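Local structure of CdnC (7MGV) at residues 163-177 with 216-230. The protein is an ATP-grasp ligase that installs omega-ester macrocycles in the core of a ribosomally made precursor peptide, with ATP the probable energy source. Sequence-based numbering, arbitrary orientation.
With ADP (adenosine-5'-diphosphate), chain F.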
ATOM      1  N   PRO A 163       1.248  17.963  18.359  1.00 40.64           N
ATOM      2  CA  PRO A 163       0.964  17.669  19.765  1.00 27.93           C
ATOM      3  C   PRO A 163       1.852  16.548  20.274  1.00 35.40           C
ATOM      4  O   PRO A 163       2.349  15.718  19.508  1.00 34.87           O
ATOM      5  CB  PRO A 163      -0.510  17.243  19.758  1.00 33.56           C
ATOM      6  CG  PRO A 163      -1.037  17.623  18.412  1.00 31.60           C
ATOM      7  CD  PRO A 163       0.126  17.589  17.483  1.00 35.88           C
ATOM      8  N   ALA A 164       2.069  16.542  21.587  1.00 40.77           N
ATOM      9  CA  ALA A 164       2.667  15.377  22.219  1.00 33.19           C
ATOM     10  C   ALA A 164       1.849  14.143  21.863  1.00 38.94           C
ATOM     11  O   ALA A 164       0.617  14.170  21.899  1.00 33.10           O
ATOM     12  CB  ALA A 164       2.736  15.562  23.736  1.00 33.83           C
ATOM     13  N   THR A 165       2.537  13.064  21.498  1.00 34.52           N
ATOM     14  CA  THR A 165       1.871  11.904  20.926  1.00 31.52           C
ATOM     15  C   THR A 165       2.486  10.628  21.483  1.00 38.10           C
ATOM     16  O   THR A 165       3.697  10.556  21.709  1.00 39.58           O
ATOM     17  CB  THR A 165       1.962  11.912  19.393  1.00 38.76           C
ATOM     18  OG1 THR A 165       1.489  13.168  18.895  1.00 33.34           O
ATOM     19  CG2 THR A 165       1.119  10.798  18.790  1.00 32.71           C
ATOM     20  N   CYS A 166       1.638   9.625  21.708  1.00 32.31           N
ATOM     21  CA  CYS A 166       2.074   8.300  22.142  1.00 36.50           C
ATOM     22  C   CYS A 166       1.182   7.272  21.457  1.00 36.00           C
ATOM     23  O   CYS A 166       0.017   7.117  21.827  1.00 37.75           O
ATOM     24  CB  CYS A 166       2.008   8.155  23.667  1.00 34.15           C
ATOM     25  SG  CYS A 166       2.513   6.522  24.283  1.00 33.89           S
ATOM     26  N   VAL A 167       1.712   6.593  20.444  1.00 28.92           N
ATOM     27  CA  VAL A 167       1.013   5.481  19.810  1.00 27.14           C
ATOM     28  C   VAL A 167       1.484   4.200  20.483  1.00 31.10           C
ATOM     29  O   VAL A 167       2.670   3.856  20.414  1.00 30.70           O
ATOM     30  CB  VAL A 167       1.279   5.442  18.299  1.00 24.83           C
ATOM     31  CG1 VAL A 167       0.441   4.359  17.644  1.00 33.15           C
ATOM     32  CG2 VAL A 167       0.993   6.801  17.670  1.00 25.96           C
ATOM     33  N   THR A 168       0.570   3.492  21.144  1.00 28.92           N
ATOM     34  CA  THR A 168       1.054   2.401  21.980  1.00 28.18           C
ATOM     35  C   THR A 168      -0.014   1.342  22.202  1.00 34.02           C
ATOM     36  O   THR A 168      -1.216   1.586  22.050  1.00 36.61           O
ATOM     37  CB  THR A 168       1.559   2.923  23.330  1.00 37.65           C
ATOM     38  OG1 THR A 168       2.254   1.875  24.015  1.00 37.95           O
ATOM     39  CG2 THR A 168       0.398   3.406  24.194  1.00 34.29           C
ATOM     40  N   ASN A 169       0.467   0.147  22.551  1.00 30.48           N
ATOM     41  CA  ASN A 169      -0.339  -0.919  23.129  1.00 30.87           C
ATOM     42  C   ASN A 169       0.133  -1.257  24.538  1.00 37.94           C
ATOM     43  O   ASN A 169      -0.243  -2.304  25.076  1.00 32.88           O
ATOM     44  CB  ASN A 169      -0.294  -2.170  22.246  1.00 31.22           C
ATOM     45  CG  ASN A 169       1.040  -2.890  22.327  1.00 33.26           C
ATOM     46  OD1 ASN A 169       2.097  -2.269  22.250  1.00 34.05           O
ATOM     47  ND2 ASN A 169       0.995  -4.209  22.492  1.00 30.71           N
ATOM     48  N   ASN A 170       0.951  -0.393  25.144  1.00 34.53           N
ATOM     49  CA  ASN A 170       1.530  -0.627  26.457  1.00 36.98           C
ATOM     50  C   ASN A 170       0.720   0.133  27.495  1.00 38.55           C
ATOM     51  O   ASN A 170       0.774   1.373  27.518  1.00 38.15           O
ATOM     52  CB  ASN A 170       2.991  -0.174  26.476  1.00 39.53           C
ATOM     53  CG  ASN A 170       3.733  -0.611  27.731  1.00 41.70           C
ATOM     54  OD1 ASN A 170       3.145  -0.767  28.802  1.00 40.03           O
ATOM     55  ND2 ASN A 170       5.040  -0.802  27.599  1.00 35.44           N
ATOM     56  N   PRO A 171      -0.035  -0.545  28.365  1.00 44.06           N
ATOM     57  CA  PRO A 171      -0.844   0.188  29.356  1.00 41.82           C
ATOM     58  C   PRO A 171      -0.028   1.099  30.258  1.00 40.03           C
ATOM     59  O   PRO A 171      -0.461   2.220  30.551  1.00 45.36           O
ATOM     60  CB  PRO A 171      -1.526  -0.936  30.150  1.00 40.44           C
ATOM     61  CG  PRO A 171      -1.510  -2.119  29.239  1.00 46.10           C
ATOM     62  CD  PRO A 171      -0.247  -2.001  28.436  1.00 45.28           C
ATOM     63  N   GLU A 172       1.148   0.652  30.702  1.00 35.27           N
ATOM     64  CA  GLU A 172       1.956   1.474  31.600  1.00 46.62           C
ATOM     65  C   GLU A 172       2.505   2.704  30.885  1.00 48.05           C
ATOM     66  O   GLU A 172       2.538   3.799  31.460  1.00 55.05           O
ATOM     67  CB  GLU A 172       3.093   0.642  32.190  1.00 53.00           C
ATOM     68  CG  GLU A 172       3.949   1.391  33.194  1.00 69.24           C
ATOM     69  CD  GLU A 172       5.290   0.726  33.425  1.00 78.39           C
ATOM     70  OE1 GLU A 172       5.308  -0.471  33.781  1.00 79.91           O
ATOM     71  OE2 GLU A 172       6.326   1.401  33.249  1.00 78.10           O
ATOM     72  N   GLU A 173       2.938   2.545  29.633  1.00 48.62           N
ATOM     73  CA  GLU A 173       3.428   3.686  28.866  1.00 47.23           C
ATOM     74  C   GLU A 173       2.325   4.718  28.667  1.00 48.90           C
ATOM     75  O   GLU A 173       2.541   5.924  28.849  1.00 43.40           O
ATOM     76  CB  GLU A 173       3.973   3.211  27.518  1.00 45.99           C
ATOM     77  CG  GLU A 173       4.886   4.205  26.827  1.00 51.66           C
ATOM     78  CD  GLU A 173       6.286   4.201  27.405  1.00 54.10           C
ATOM     79  OE1 GLU A 173       6.859   3.105  27.568  1.00 58.71           O
ATOM     80  OE2 GLU A 173       6.813   5.295  27.696  1.00 63.36           O
ATOM     81  N   ALA A 174       1.130   4.255  28.291  1.00 43.14           N
ATOM     82  CA  ALA A 174       0.007   5.166  28.110  1.00 47.06           C
ATOM     83  C   ALA A 174      -0.354   5.862  29.414  1.00 48.07           C
ATOM     84  O   ALA A 174      -0.636   7.064  29.423  1.00 42.78           O
ATOM     85  CB  ALA A 174      -1.199   4.412  27.554  1.00 36.73           C
ATOM     86  N   LYS A 175      -0.356   5.125  30.528  1.00 47.12           N
ATOM     87  CA  LYS A 175      -0.700   5.737  31.807  1.00 42.92           C
ATOM     88  C   LYS A 175       0.322   6.794  32.204  1.00 43.08           C
ATOM     89  O   LYS A 175      -0.045   7.870  32.687  1.00 43.80           O
ATOM     90  CB  LYS A 175      -0.818   4.670  32.894  1.00 47.79           C
ATOM     91  CG  LYS A 175      -1.399   5.197  34.195  1.00 51.44           C
ATOM     92  CD  LYS A 175      -1.648   4.084  35.195  1.00 48.31           C
ATOM     93  CE  LYS A 175      -2.336   4.620  36.442  1.00 58.17           C
ATOM     94  NZ  LYS A 175      -2.355   3.618  37.542  1.00 60.90           N
ATOM     95  N   ARG A 176       1.610   6.498  32.014  1.00 41.68           N
ATOM     96  CA  ARG A 176       2.651   7.482  32.287  1.00 48.48           C
ATOM     97  C   ARG A 176       2.462   8.727  31.428  1.00 38.98           C
ATOM     98  O   ARG A 176       2.538   9.856  31.924  1.00 50.45           O
ATOM     99  CB  ARG A 176       4.022   6.847  32.051  1.00 52.38           C
ATOM    100  CG  ARG A 176       5.180   7.820  31.954  1.00 52.30           C
ATOM    101  CD  ARG A 176       6.489   7.073  31.728  1.00 57.03           C
ATOM    102  NE  ARG A 176       6.891   6.306  32.904  1.00 77.37           N
ATOM    103  CZ  ARG A 176       6.686   5.001  33.057  1.00 82.87           C
ATOM    104  NH1 ARG A 176       6.080   4.303  32.107  1.00 73.05           N
ATOM    105  NH2 ARG A 176       7.086   4.393  34.165  1.00 75.49           N
ATOM    106  N   PHE A 177       2.185   8.533  30.135  1.00 40.75           N
ATOM    107  CA  PHE A 177       1.957   9.662  29.237  1.00 38.55           C
ATOM    108  C   PHE A 177       0.764  10.498  29.686  1.00 42.02           C
ATOM    109  O   PHE A 177       0.821  11.735  29.678  1.00 42.36           O
ATOM    110  CB  PHE A 177       1.754   9.141  27.812  1.00 35.07           C
ATOM    111  CG  PHE A 177       1.520  10.215  26.789  1.00 37.60           C
ATOM    112  CD1 PHE A 177       0.234  10.633  26.479  1.00 34.36           C
ATOM    113  CD2 PHE A 177       2.586  10.793  26.119  1.00 40.50           C
ATOM    114  CE1 PHE A 177       0.019  11.618  25.533  1.00 33.26           C
ATOM    115  CE2 PHE A 177       2.377  11.776  25.170  1.00 35.05           C
ATOM    116  CZ  PHE A 177       1.091  12.188  24.877  1.00 34.66           C
ATOM    117  N   LEU A 216      -7.511   0.939  30.944  1.00 54.20           N
ATOM    118  CA  LEU A 216      -6.252   1.091  30.222  1.00 56.65           C
ATOM    119  C   LEU A 216      -5.551  -0.243  30.010  1.00 50.94           C
ATOM    120  O   LEU A 216      -4.758  -0.380  29.071  1.00 51.94           O
ATOM    121  CB  LEU A 216      -5.333   2.057  30.969  1.00 52.39           C
ATOM    122  CG  LEU A 216      -4.427   2.929  30.098  1.00 53.04           C
ATOM    123  CD1 LEU A 216      -5.184   3.467  28.894  1.00 43.89           C
ATOM    124  CD2 LEU A 216      -3.844   4.066  30.916  1.00 53.22           C
ATOM    125  N   ASP A 217      -5.824  -1.234  30.861  1.00 50.21           N
ATOM    126  CA  ASP A 217      -5.170  -2.530  30.727  1.00 53.59           C
ATOM    127  C   ASP A 217      -5.591  -3.268  29.463  1.00 48.01           C
ATOM    128  O   ASP A 217      -4.843  -4.128  28.985  1.00 53.37           O
ATOM    129  CB  ASP A 217      -5.454  -3.394  31.957  1.00 50.41           C
ATOM    130  CG  ASP A 217      -4.755  -2.881  33.203  1.00 69.41           C
ATOM    131  OD1 ASP A 217      -3.610  -2.395  33.087  1.00 65.54           O
ATOM    132  OD2 ASP A 217      -5.349  -2.966  34.298  1.00 74.80           O
ATOM    133  N   THR A 218      -6.763  -2.952  28.908  1.00 46.12           N
ATOM    134  CA  THR A 218      -7.211  -3.591  27.677  1.00 46.52           C
ATOM    135  C   THR A 218      -6.418  -3.141  26.458  1.00 44.73           C
ATOM    136  O   THR A 218      -6.566  -3.743  25.389  1.00 41.28           O
ATOM    137  CB  THR A 218      -8.698  -3.315  27.449  1.00 43.15           C
ATOM    138  OG1 THR A 218      -8.885  -1.930  27.132  1.00 47.15           O
ATOM    139  CG2 THR A 218      -9.500  -3.659  28.697  1.00 43.87           C
ATOM    140  N   LEU A 219      -5.585  -2.105  26.595  1.00 46.90           N
ATOM    141  CA  LEU A 219      -4.727  -1.654  25.503  1.00 45.98           C
ATOM    142  C   LEU A 219      -3.835  -2.766  24.966  1.00 43.40           C
ATOM    143  O   LEU A 219      -3.309  -2.647  23.854  1.00 45.34           O
ATOM    144  CB  LEU A 219      -3.864  -0.486  25.985  1.00 35.88           C
ATOM    145  CG  LEU A 219      -3.535   0.655  25.024  1.00 37.46           C
ATOM    146  CD1 LEU A 219      -4.744   1.059  24.213  1.00 34.99           C
ATOM    147  CD2 LEU A 219      -3.004   1.835  25.812  1.00 42.39           C
ATOM    148  N   LEU A 220      -3.654  -3.841  25.737  1.00 47.04           N
ATOM    149  CA  LEU A 220      -2.808  -4.951  25.312  1.00 48.90           C
ATOM    150  C   LEU A 220      -3.303  -5.590  24.018  1.00 41.40           C
ATOM    151  O   LEU A 220      -2.494  -6.086  23.224  1.00 43.23           O
ATOM    152  CB  LEU A 220      -2.740  -5.989  26.435  1.00 51.96           C
ATOM    153  CG  LEU A 220      -2.270  -7.411  26.135  1.00 51.59           C
ATOM    154  CD1 LEU A 220      -0.754  -7.504  26.219  1.00 57.08           C
ATOM    155  CD2 LEU A 220      -2.928  -8.389  27.093  1.00 54.83           C
ATOM    156  N   TYR A 221      -4.615  -5.581  23.779  1.00 40.42           N
ATOM    157  CA  TYR A 221      -5.187  -6.300  22.647  1.00 39.41           C
ATOM    158  C   TYR A 221      -5.262  -5.473  21.370  1.00 41.23           C
ATOM    159  O   TYR A 221      -5.444  -6.050  20.292  1.00 36.87           O
ATOM    160  CB  TYR A 221      -6.584  -6.811  23.006  1.00 37.84           C
ATOM    161  CG  TYR A 221      -6.610  -7.577  24.307  1.00 47.97           C
ATOM    162  CD1 TYR A 221      -5.975  -8.806  24.420  1.00 52.44           C
ATOM    163  CD2 TYR A 221      -7.246  -7.062  25.428  1.00 50.06           C
ATOM    164  CE1 TYR A 221      -5.984  -9.508  25.607  1.00 58.82           C
ATOM    165  CE2 TYR A 221      -7.258  -7.754  26.619  1.00 52.78           C
ATOM    166  CZ  TYR A 221      -6.626  -8.977  26.703  1.00 59.75           C
ATOM    167  OH  TYR A 221      -6.636  -9.674  27.889  1.00 64.35           O
ATOM    168  N   CYS A 222      -5.133  -4.148  21.461  1.00 37.30           N
ATOM    169  CA  CYS A 222      -5.152  -3.294  20.279  1.00 32.66           C
ATOM    170  C   CYS A 222      -4.631  -1.909  20.643  1.00 38.05           C
ATOM    171  O   CYS A 222      -5.077  -1.322  21.637  1.00 39.87           O
ATOM    172  CB  CYS A 222      -6.564  -3.204  19.691  1.00 31.26           C
ATOM    173  SG  CYS A 222      -6.810  -1.842  18.517  1.00 38.37           S
ATOM    174  N   PRO A 223      -3.702  -1.353  19.870  1.00 37.52           N
ATOM    175  CA  PRO A 223      -3.098  -0.069  20.245  1.00 34.34           C
ATOM    176  C   PRO A 223      -4.065   1.091  20.066  1.00 33.74           C
ATOM    177  O   PRO A 223      -5.157   0.968  19.509  1.00 30.32           O
ATOM    178  CB  PRO A 223      -1.907   0.051  19.293  1.00 26.10           C
ATOM    179  CG  PRO A 223      -2.332  -0.710  18.092  1.00 33.08           C
ATOM    180  CD  PRO A 223      -3.154  -1.865  18.604  1.00 31.63           C
ATOM    181  N   MET A 224      -3.626   2.247  20.558  1.00 30.71           N
ATOM    182  CA  MET A 224      -4.370   3.492  20.439  1.00 34.04           C
ATOM    183  C   MET A 224      -3.365   4.632  20.343  1.00 32.14           C
ATOM    184  O   MET A 224      -2.207   4.497  20.758  1.00 30.35           O
ATOM    185  CB  MET A 224      -5.327   3.688  21.625  1.00 36.97           C
ATOM    186  CG  MET A 224      -6.266   4.878  21.496  1.00 41.57           C
ATOM    187  SD  MET A 224      -7.770   4.490  20.584  1.00 48.95           S
ATOM    188  CE  MET A 224      -8.983   4.640  21.884  1.00 45.27           C
ATOM    189  N   GLN A 225      -3.814   5.759  19.778  1.00 30.81           N
ATOM    190  CA  GLN A 225      -2.988   6.944  19.593  1.00 35.89           C
ATOM    191  C   GLN A 225      -3.441   7.996  20.598  1.00 34.49           C
ATOM    192  O   GLN A 225      -4.536   8.553  20.470  1.00 38.61           O
ATOM    193  CB  GLN A 225      -3.114   7.448  18.158  1.00 30.86           C
ATOM    194  CG  GLN A 225      -2.271   8.659  17.816  1.00 39.33           C
ATOM    195  CD  GLN A 225      -2.356   9.012  16.342  1.00 47.41           C
ATOM    196  OE1 GLN A 225      -3.036   8.337  15.569  1.00 41.50           O
ATOM    197  NE2 GLN A 225      -1.664  10.073  15.946  1.00 43.26           N
ATOM    198  N   PHE A 226      -2.613   8.257  21.603  1.00 35.24           N
ATOM    199  CA  PHE A 226      -2.882   9.274  22.606  1.00 33.98           C
ATOM    200  C   PHE A 226      -2.178  10.569  22.229  1.00 35.41           C
ATOM    201  O   PHE A 226      -1.077  10.560  21.676  1.00 42.67           O
ATOM    202  CB  PHE A 226      -2.416   8.813  23.989  1.00 31.61           C
ATOM    203  CG  PHE A 226      -3.123   7.587  24.484  1.00 34.57           C
ATOM    204  CD1 PHE A 226      -2.676   6.324  24.130  1.00 33.14           C
ATOM    205  CD2 PHE A 226      -4.234   7.695  25.303  1.00 34.84           C
ATOM    206  CE1 PHE A 226      -3.325   5.193  24.583  1.00 32.33           C
ATOM    207  CE2 PHE A 226      -4.887   6.566  25.760  1.00 39.24           C
ATOM    208  CZ  PHE A 226      -4.431   5.314  25.399  1.00 36.35           C
ATOM    209  N   GLN A 227      -2.823  11.690  22.536  1.00 34.94           N
ATOM    210  CA  GLN A 227      -2.272  12.987  22.177  1.00 33.13           C
ATOM    211  C   GLN A 227      -2.643  14.013  23.232  1.00 42.91           C
ATOM    212  O   GLN A 227      -3.746  13.979  23.781  1.00 45.60           O
ATOM    213  CB  GLN A 227      -2.775  13.451  20.807  1.00 31.93           C
ATOM    214  CG  GLN A 227      -1.774  13.272  19.685  1.00 37.65           C
ATOM    215  CD  GLN A 227      -2.260  13.865  18.381  1.00 42.75           C
ATOM    216  OE1 GLN A 227      -3.394  14.335  18.284  1.00 42.52           O
ATOM    217  NE2 GLN A 227      -1.404  13.846  17.368  1.00 38.47           N
ATOM    218  N   LYS A 228      -1.715  14.925  23.511  1.00 38.42           N
ATOM    219  CA  LYS A 228      -2.040  16.077  24.338  1.00 44.08           C
ATOM    220  C   LYS A 228      -3.179  16.857  23.697  1.00 42.13           C
ATOM    221  O   LYS A 228      -3.158  17.128  22.491  1.00 36.81           O
ATOM    222  CB  LYS A 228      -0.812  16.971  24.513  1.00 45.48           C
ATOM    223  CG  LYS A 228      -1.101  18.296  25.203  1.00 46.39           C
ATOM    224  CD  LYS A 228      -0.490  18.344  26.596  1.00 51.23           C
ATOM    225  CE  LYS A 228      -0.917  19.595  27.347  1.00 48.49           C
ATOM    226  NZ  LYS A 228      -2.377  19.586  27.638  1.00 52.88           N
ATOM    227  N   LYS A 229      -4.186  17.198  24.494  1.00 41.71           N
ATOM    228  CA  LYS A 229      -5.334  17.929  23.975  1.00 39.41           C
ATOM    229  C   LYS A 229      -4.945  19.381  23.737  1.00 40.07           C
ATOM    230  O   LYS A 229      -4.568  20.093  24.675  1.00 41.96           O
ATOM    231  CB  LYS A 229      -6.521  17.847  24.932  1.00 39.44           C
ATOM    232  CG  LYS A 229      -7.783  18.485  24.363  1.00 44.16           C
ATOM    233  CD  LYS A 229      -8.939  18.454  25.346  1.00 51.91           C
ATOM    234  CE  LYS A 229      -9.152  19.815  25.985  1.00 66.26           C
ATOM    235  NZ  LYS A 229     -10.415  20.448  25.518  1.00 77.27           N
ATOM    236  N   ILE A 230      -5.031  19.814  22.485  1.00 37.29           N
ATOM    237  CA  ILE A 230      -4.810  21.208  22.125  1.00 42.19           C
ATOM    238  C   ILE A 230      -6.133  21.947  22.272  1.00 46.17           C
ATOM    239  O   ILE A 230      -7.126  21.589  21.629  1.00 49.66           O
ATOM    240  CB  ILE A 230      -4.264  21.335  20.694  1.00 47.23           C
ATOM    241  CG1 ILE A 230      -3.145  20.320  20.453  1.00 43.93           C
ATOM    242  CG2 ILE A 230      -3.767  22.748  20.437  1.00 42.76           C
ATOM    243  CD1 ILE A 230      -1.975  20.455  21.409  1.00 32.87           C
TER
HETATM  244  PB  ADP F 401     -14.851  13.985  12.666  1.00131.70           P
HETATM  245  O1B ADP F 401     -13.406  14.155  12.258  1.00106.18           O
HETATM  246  O2B ADP F 401     -15.580  12.899  11.913  1.00128.67           O
HETATM  247  O3B ADP F 401     -15.610  15.282  12.818  1.00105.59           O
HETATM  248  PA  ADP F 401     -13.396  12.705  14.662  1.00 93.74           P
HETATM  249  O1A ADP F 401     -12.831  11.854  13.549  1.00 89.18           O
HETATM  250  O2A ADP F 401     -13.616  12.131  16.041  1.00 51.67           O
HETATM  251  O3A ADP F 401     -14.747  13.427  14.171  1.00108.34           O
HETATM  252  O5' ADP F 401     -12.467  14.006  14.798  1.00 77.83           O
HETATM  253  C5' ADP F 401     -11.403  14.059  15.735  1.00 68.87           C
HETATM  254  C4' ADP F 401     -11.475  15.422  16.407  1.00 65.65           C
HETATM  255  O4' ADP F 401     -10.561  15.471  17.500  1.00 56.66           O
HETATM  256  C3' ADP F 401     -11.123  16.548  15.448  1.00 65.97           C
HETATM  257  O3' ADP F 401     -12.252  17.409  15.280  1.00 73.37           O
HETATM  258  C2' ADP F 401      -9.996  17.311  16.111  1.00 53.87           C
HETATM  259  O2' ADP F 401     -10.313  18.703  16.175  1.00 61.14           O
HETATM  260  C1' ADP F 401      -9.882  16.724  17.508  1.00 52.56           C
HETATM  261  N9  ADP F 401      -8.461  16.505  17.852  1.00 54.58           N
HETATM  262  C8  ADP F 401      -7.605  15.692  17.204  1.00 47.70           C
HETATM  263  N7  ADP F 401      -6.376  15.726  17.776  1.00 49.84           N
HETATM  264  C5  ADP F 401      -6.440  16.582  18.814  1.00 48.55           C
HETATM  265  C6  ADP F 401      -5.503  17.083  19.843  1.00 36.63           C
HETATM  266  N6  ADP F 401      -4.214  16.666  19.877  1.00 40.47           N
HETATM  267  N1  ADP F 401      -5.980  17.972  20.744  1.00 47.72           N
HETATM  268  C2  ADP F 401      -7.258  18.396  20.723  1.00 45.73           C
HETATM  269  N3  ADP F 401      -8.163  17.983  19.820  1.00 39.54           N
HETATM  270  C4  ADP F 401      -7.817  17.095  18.857  1.00 49.82           C
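Thr165 and Gln227 lie side by side on one face of the antiparallel sheet in the ATP-grasp fold, where strand 165-168 pairs with strand 224-228 and helix 171-181 packs across the other face. Cys166 and Phe226 form a hydrogen-bonded pair, Cys166 N reaching Phe226 O at 2.9 Å. Phe226 has CG anti to its carbonyl carbon (chi1 -62°), which turns the ring against helix 171-181: Cys166 O meets its edge in plane, and Ala174 CB makes an off-centre CH-pi contact, 3.7 Å from Phe226 CE1. Ala174 CB also touches Leu219 CD2 at 3.6 Å, while Leu216 CD2 reaches Lys175 CB. Phe177 crosses Phe226 at a slant, its CE1 4.0 Å from Phe226 CB, and has Cys166 CB over one face, toward the rim. At the outer edge of the sheet Thr168 and Asn169 hydrogen-bond to the second subunit, whose strand continues the sheet.

At the nucleotide end the Gln227 side chain, extended beyond CG, uses both polar atoms of its amide: NE2 donates weakly to Thr165 OG1 (3.3 Å), and OE1 accepts from ADP N6 and Lys187. A leucine in its place would probably leave the adenine amino group with one fewer acceptor and Lys187 without this partner. Pro163 CG packs 3.6 Å from ADP N6, which also donates to Lys228 O, and Ile230 N donates nearly straight to ADP N1 at 2.7 Å (166°).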